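Local coordinates for protein beta-N-acetylhexosaminidase (Thermotoga neapolitana, PDB 5BZA) that probably hydrolyses terminal non-reducing N-acetyl-D-hexosamine residues of N-acetyl-beta-D-hexosaminides, as a glycosidase of glycosyl hydrolase family 3, at residues 325-338 / 443-457. Sequence-based numbering, arbitrary orientation.
Sequences IAEVAERAIECTRM and SVVITHSTKPISVYK. With CD (cadmium ion), chain S; CD (cadmium ion), chain M.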
loop_
_atom_site.group_PDB
_atom_site.type_symbol
_atom_site.label_atom_id
_atom_site.label_comp_id
_atom_site.label_asym_id
_atom_site.label_seq_id
_atom_site.Cartn_x
_atom_site.Cartn_y
_atom_site.Cartn_z
ATOM N N ILE B 325 -10.267 -10.804 -1.317
ATOM C CA ILE B 325 -10.509 -10.357 0.055
ATOM C C ILE B 325 -12.020 -10.095 0.252
ATOM O O ILE B 325 -12.654 -10.599 1.212
ATOM C CB ILE B 325 -9.654 -9.138 0.370
ATOM C CG1 ILE B 325 -8.181 -9.574 0.273
ATOM C CG2 ILE B 325 -10.013 -8.551 1.738
ATOM C CD1 ILE B 325 -7.132 -8.438 0.464
ATOM N N ALA B 326 -12.613 -9.412 -0.716
ATOM C CA ALA B 326 -14.057 -9.183 -0.672
ATOM C C ALA B 326 -14.781 -10.536 -0.546
ATOM O O ALA B 326 -15.690 -10.712 0.283
ATOM C CB ALA B 326 -14.536 -8.398 -1.951
ATOM N N GLU B 327 -14.294 -11.510 -1.308
ATOM C CA GLU B 327 -14.910 -12.815 -1.380
ATOM C C GLU B 327 -14.852 -13.511 -0.016
ATOM O O GLU B 327 -15.852 -14.066 0.459
ATOM C CB GLU B 327 -14.214 -13.659 -2.435
ATOM C CG GLU B 327 -14.858 -14.990 -2.649
ATOM C CD GLU B 327 -16.167 -14.896 -3.362
ATOM O OE1 GLU B 327 -16.605 -13.754 -3.670
ATOM O OE2 GLU B 327 -16.782 -15.969 -3.568
ATOM N N VAL B 328 -13.687 -13.436 0.618
ATOM C CA VAL B 328 -13.488 -14.088 1.909
ATOM C C VAL B 328 -14.466 -13.447 2.866
ATOM O O VAL B 328 -15.195 -14.160 3.594
ATOM C CB VAL B 328 -12.008 -13.932 2.397
ATOM C CG1 VAL B 328 -11.835 -14.190 3.889
ATOM C CG2 VAL B 328 -11.081 -14.833 1.577
ATOM N N ALA B 329 -14.519 -12.107 2.822
ATOM C CA ALA B 329 -15.328 -11.365 3.776
ATOM C C ALA B 329 -16.754 -11.804 3.566
ATOM O O ALA B 329 -17.503 -12.042 4.534
ATOM C CB ALA B 329 -15.170 -9.856 3.590
ATOM N N GLU B 330 -17.105 -12.014 2.301
ATOM C CA GLU B 330 -18.478 -12.384 1.959
ATOM C C GLU B 330 -18.824 -13.779 2.527
ATOM O O GLU B 330 -19.915 -13.994 3.033
ATOM C CB GLU B 330 -18.687 -12.291 0.434
ATOM C CG GLU B 330 -20.033 -12.777 -0.071
ATOM C CD GLU B 330 -20.425 -12.295 -1.502
ATOM O OE1 GLU B 330 -19.780 -11.399 -2.155
ATOM O OE2 GLU B 330 -21.429 -12.857 -1.993
ATOM N N ARG B 331 -17.898 -14.721 2.447
ATOM C CA ARG B 331 -18.250 -16.102 2.721
ATOM C C ARG B 331 -18.192 -16.418 4.251
ATOM O O ARG B 331 -18.758 -17.390 4.724
ATOM C CB ARG B 331 -17.319 -16.986 1.878
ATOM C CG ARG B 331 -17.840 -17.097 0.458
ATOM C CD ARG B 331 -16.788 -17.272 -0.604
ATOM N NE ARG B 331 -16.473 -18.646 -0.912
ATOM C CZ ARG B 331 -16.387 -19.158 -2.134
ATOM N NH1 ARG B 331 -16.589 -18.406 -3.204
ATOM N NH2 ARG B 331 -16.089 -20.437 -2.281
ATOM N N ALA B 332 -17.568 -15.536 5.032
ATOM C CA ALA B 332 -17.446 -15.769 6.461
ATOM C C ALA B 332 -18.606 -15.179 7.252
ATOM O O ALA B 332 -18.587 -15.155 8.501
ATOM C CB ALA B 332 -16.145 -15.208 6.971
ATOM N N ILE B 333 -19.656 -14.764 6.559
ATOM C CA ILE B 333 -20.747 -14.139 7.282
ATOM C C ILE B 333 -21.871 -15.130 7.545
ATOM O O ILE B 333 -22.263 -15.907 6.680
ATOM C CB ILE B 333 -21.249 -12.881 6.519
ATOM C CG1 ILE B 333 -20.434 -11.699 7.030
ATOM C CG2 ILE B 333 -22.748 -12.643 6.723
ATOM C CD1 ILE B 333 -20.353 -10.682 6.133
ATOM N N GLU B 334 -22.337 -15.135 8.785
ATOM C CA GLU B 334 -23.446 -15.989 9.174
ATOM C C GLU B 334 -24.559 -15.122 9.731
ATOM O O GLU B 334 -24.292 -14.099 10.392
ATOM C CB GLU B 334 -23.002 -17.020 10.210
ATOM C CG GLU B 334 -21.697 -17.710 9.890
ATOM C CD GLU B 334 -21.397 -18.835 10.887
ATOM O OE1 GLU B 334 -22.299 -19.146 11.711
ATOM O OE2 GLU B 334 -20.267 -19.392 10.858
ATOM N N CYS B 335 -25.794 -15.458 9.379
ATOM C CA CYS B 335 -26.937 -14.731 9.920
ATOM C C CYS B 335 -28.113 -15.649 10.205
ATOM O O CYS B 335 -28.401 -16.548 9.408
ATOM C CB CYS B 335 -27.380 -13.626 8.978
ATOM S SG CYS B 335 -27.882 -14.260 7.407
ATOM N N THR B 336 -28.803 -15.379 11.317
ATOM C CA THR B 336 -30.164 -15.890 11.554
ATOM C C THR B 336 -31.151 -15.236 10.561
ATOM O O THR B 336 -30.837 -14.196 9.940
ATOM C CB THR B 336 -30.632 -15.590 13.005
ATOM O OG1 THR B 336 -30.654 -14.165 13.220
ATOM C CG2 THR B 336 -29.687 -16.217 14.016
ATOM N N ARG B 337 -32.342 -15.817 10.403
ATOM C CA ARG B 337 -33.318 -15.234 9.469
ATOM C C ARG B 337 -33.881 -13.867 9.941
ATOM O O ARG B 337 -34.282 -13.696 11.105
ATOM C CB ARG B 337 -34.461 -16.215 9.187
ATOM C CG ARG B 337 -35.526 -15.592 8.318
ATOM C CD ARG B 337 -34.873 -15.352 6.939
ATOM N NE ARG B 337 -35.776 -15.230 5.792
ATOM C CZ ARG B 337 -35.360 -15.289 4.528
ATOM N NH1 ARG B 337 -34.071 -15.489 4.268
ATOM N NH2 ARG B 337 -36.222 -15.167 3.524
ATOM N N MET B 338 -33.924 -12.914 9.010
ATOM C CA MET B 338 -34.324 -11.535 9.286
ATOM C C MET B 338 -35.621 -11.095 8.610
ATOM O O MET B 338 -35.912 -11.485 7.475
ATOM C CB MET B 338 -33.211 -10.600 8.842
ATOM C CG MET B 338 -31.845 -11.014 9.368
ATOM S SD MET B 338 -31.701 -10.729 11.133
ATOM C CE MET B 338 -30.013 -11.252 11.397
ATOM N N SER B 443 -32.042 -11.843 16.880
ATOM C CA SER B 443 -31.518 -11.630 15.531
ATOM C C SER B 443 -30.017 -11.410 15.571
ATOM O O SER B 443 -29.512 -10.422 16.126
ATOM C CB SER B 443 -32.219 -10.457 14.876
ATOM O OG SER B 443 -33.494 -10.874 14.450
ATOM N N VAL B 444 -29.291 -12.330 14.965
ATOM C CA VAL B 444 -27.868 -12.306 15.155
ATOM C C VAL B 444 -27.169 -12.461 13.815
ATOM O O VAL B 444 -27.541 -13.324 12.997
ATOM C CB VAL B 444 -27.420 -13.436 16.117
ATOM C CG1 VAL B 444 -25.904 -13.459 16.232
ATOM C CG2 VAL B 444 -28.048 -13.247 17.524
ATOM N N VAL B 445 -26.163 -11.620 13.594
ATOM C CA VAL B 445 -25.276 -11.710 12.426
ATOM C C VAL B 445 -23.833 -11.898 12.925
ATOM O O VAL B 445 -23.385 -11.155 13.815
ATOM C CB VAL B 445 -25.357 -10.430 11.512
ATOM C CG1 VAL B 445 -24.222 -10.422 10.478
ATOM C CG2 VAL B 445 -26.686 -10.357 10.800
ATOM N N ILE B 446 -23.121 -12.902 12.408
ATOM C CA ILE B 446 -21.711 -13.090 12.800
ATOM C C ILE B 446 -20.772 -12.789 11.618
ATOM O O ILE B 446 -20.966 -13.339 10.528
ATOM C CB ILE B 446 -21.412 -14.533 13.317
ATOM C CG1 ILE B 446 -22.451 -14.990 14.359
ATOM C CG2 ILE B 446 -20.000 -14.591 13.904
ATOM C CD1 ILE B 446 -22.303 -16.449 14.739
ATOM N N THR B 447 -19.773 -11.927 11.832
ATOM C CA THR B 447 -18.907 -11.485 10.730
ATOM C C THR B 447 -17.538 -12.142 10.705
ATOM O O THR B 447 -16.918 -12.224 9.655
ATOM C CB THR B 447 -18.691 -9.958 10.734
ATOM O OG1 THR B 447 -18.052 -9.544 11.958
ATOM C CG2 THR B 447 -20.001 -9.247 10.539
ATOM N N HIS B 448 -17.075 -12.555 11.884
ATOM C CA HIS B 448 -15.743 -13.104 12.129
ATOM C C HIS B 448 -14.624 -12.079 11.942
ATOM O O HIS B 448 -13.442 -12.447 11.918
ATOM C CB HIS B 448 -15.467 -14.336 11.257
ATOM C CG HIS B 448 -16.426 -15.464 11.486
ATOM N ND1 HIS B 448 -17.472 -15.739 10.633
ATOM C CD2 HIS B 448 -16.525 -16.355 12.507
ATOM C CE1 HIS B 448 -18.151 -16.780 11.091
ATOM N NE2 HIS B 448 -17.607 -17.157 12.230
ATOM N N SER B 449 -14.995 -10.795 11.896
ATOM C CA SER B 449 -14.017 -9.739 11.678
ATOM C C SER B 449 -14.563 -8.335 11.984
ATOM O O SER B 449 -15.734 -8.059 11.779
ATOM C CB SER B 449 -13.522 -9.771 10.223
ATOM O OG SER B 449 -12.580 -8.734 10.031
ATOM N N THR B 450 -13.693 -7.453 12.459
ATOM C CA THR B 450 -14.064 -6.067 12.664
ATOM C C THR B 450 -13.849 -5.228 11.376
ATOM O O THR B 450 -14.113 -4.032 11.364
ATOM C CB THR B 450 -13.260 -5.465 13.821
ATOM O OG1 THR B 450 -11.861 -5.658 13.560
ATOM C CG2 THR B 450 -13.616 -6.164 15.168
ATOM N N LYS B 451 -13.339 -5.842 10.313
ATOM C CA LYS B 451 -12.958 -5.080 9.115
ATOM C C LYS B 451 -14.115 -4.471 8.333
ATOM O O LYS B 451 -15.193 -5.090 8.184
ATOM C CB LYS B 451 -12.155 -5.934 8.130
ATOM C CG LYS B 451 -10.827 -6.340 8.617
ATOM C CD LYS B 451 -10.085 -5.191 9.255
ATOM C CE LYS B 451 -8.693 -5.632 9.529
ATOM N NZ LYS B 451 -7.937 -4.735 10.427
ATOM N N PRO B 452 -13.885 -3.246 7.814
ATOM C CA PRO B 452 -14.873 -2.549 6.982
ATOM C C PRO B 452 -15.429 -3.435 5.898
ATOM O O PRO B 452 -16.649 -3.490 5.754
ATOM C CB PRO B 452 -14.072 -1.377 6.382
ATOM C CG PRO B 452 -13.084 -1.029 7.444
ATOM C CD PRO B 452 -12.732 -2.385 8.147
ATOM N N ILE B 453 -14.586 -4.170 5.183
ATOM C CA ILE B 453 -15.127 -4.977 4.115
ATOM C C ILE B 453 -16.113 -6.011 4.670
ATOM O O ILE B 453 -17.122 -6.299 4.021
ATOM C CB ILE B 453 -14.019 -5.692 3.279
ATOM C CG1 ILE B 453 -14.662 -6.496 2.142
ATOM C CG2 ILE B 453 -13.166 -6.635 4.138
ATOM C CD1 ILE B 453 -15.531 -5.669 1.200
ATOM N N SER B 454 -15.849 -6.522 5.885
ATOM C CA SER B 454 -16.728 -7.525 6.528
ATOM C C SER B 454 -18.086 -6.970 6.987
ATOM O O SER B 454 -19.134 -7.599 6.830
ATOM C CB SER B 454 -16.016 -8.149 7.735
ATOM O OG SER B 454 -15.088 -9.107 7.315
ATOM N N VAL B 455 -18.030 -5.812 7.628
ATOM C CA VAL B 455 -19.227 -5.082 7.997
ATOM C C VAL B 455 -20.079 -4.759 6.751
ATOM O O VAL B 455 -21.277 -5.045 6.703
ATOM C CB VAL B 455 -18.820 -3.817 8.739
ATOM C CG1 VAL B 455 -20.029 -2.966 9.090
ATOM C CG2 VAL B 455 -18.030 -4.207 9.963
ATOM N N TYR B 456 -19.411 -4.237 5.718
ATOM C CA TYR B 456 -20.022 -3.941 4.410
ATOM C C TYR B 456 -20.729 -5.192 3.907
ATOM O O TYR B 456 -21.926 -5.169 3.551
ATOM C CB TYR B 456 -18.917 -3.478 3.443
ATOM C CG TYR B 456 -19.263 -3.290 1.984
ATOM C CD1 TYR B 456 -19.362 -4.379 1.117
ATOM C CD2 TYR B 456 -19.418 -2.010 1.458
ATOM C CE1 TYR B 456 -19.647 -4.199 -0.238
ATOM C CE2 TYR B 456 -19.692 -1.809 0.101
ATOM C CZ TYR B 456 -19.794 -2.906 -0.744
ATOM O OH TYR B 456 -20.059 -2.705 -2.074
ATOM N N LYS B 457 -20.020 -6.316 3.951
ATOM C CA LYS B 457 -20.620 -7.548 3.463
ATOM C C LYS B 457 -21.782 -8.008 4.355
ATOM O O LYS B 457 -22.757 -8.591 3.864
ATOM C CB LYS B 457 -19.575 -8.658 3.361
ATOM C CG LYS B 457 -18.669 -8.507 2.158
ATOM C CD LYS B 457 -19.485 -8.546 0.858
ATOM C CE LYS B 457 -18.676 -8.100 -0.351
ATOM N NZ LYS B 457 -19.430 -8.284 -1.616
HETATM CD CD CD S . -19.232 -14.274 -3.984
HETATM CD CD CD M . -18.386 -19.312 13.691
HETATM O O HOH W 1 -16.368 -11.395 6.963
HETATM O O HOH W 2 -33.095 -13.132 13.199
#
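An antiparallel edge-strand pairing in the mixed sheet of the C-terminal domain and a neighbouring helix-helix crossing join 325-338 to 443-457. Glu-334 and Ile-446 form a hydrogen-bonded pair, with Glu-334 N 2.9 Å from Ile-446 O and a return bond from Ile-446 N to Glu-334 O; Cys-335 and Val-445 follow as a non-hydrogen-bonded pair. Beyond them Thr-336 grips Val-444 twice: its N donates to Val-444 O, while OG1, set between its own backbone N and carbonyl carbon (chi1 61°), accepts from Val-444 N at 2.9 Å in an almost straight bond (173°). A water links this hydroxyl to Ser-443 OG and Arg-337 O. On the Cys-335 and Val-445 face, Met-338 bends at chi2 and crosses Val-445 at about a right angle, its CE packed tightly against Val-445 CG2.

Just past the end of helix 323-331, His-448 ND1 donates to Ala-332 O at the ring edge, though the modelled 2.5 Å is doubtfully short. NE2 binds a cadmium ion at 2.7 Å, and Glu-334 OE2 lies 3.4 Å from His-448 CE1, near the ring plane; both residues are zinc ligands in a crystal structure of this protein, though no zinc is bound to them in this chain. The axes of segments 325-331 and 452-457 come within 8.5 Å and cross at -53°, with Ile-453 CG1 against Ala-329 CB. A second water bridges Ala-329 O, Thr-447 O and Ser-454 OG. Lys-457 runs over Ala-329 and Glu-330, and its NZ meets Glu-330 OE1 at 3.2 Å from above the carboxylate plane; Gln-460 and Asp-47 also hold this ammonium.

Strand 443-446 continues the sheet through 425-429, the Cys-335 to Cys-466 disulfide ties the edge strand to the chain's C-terminal end, and helix 42-54 packs against both crossing helices.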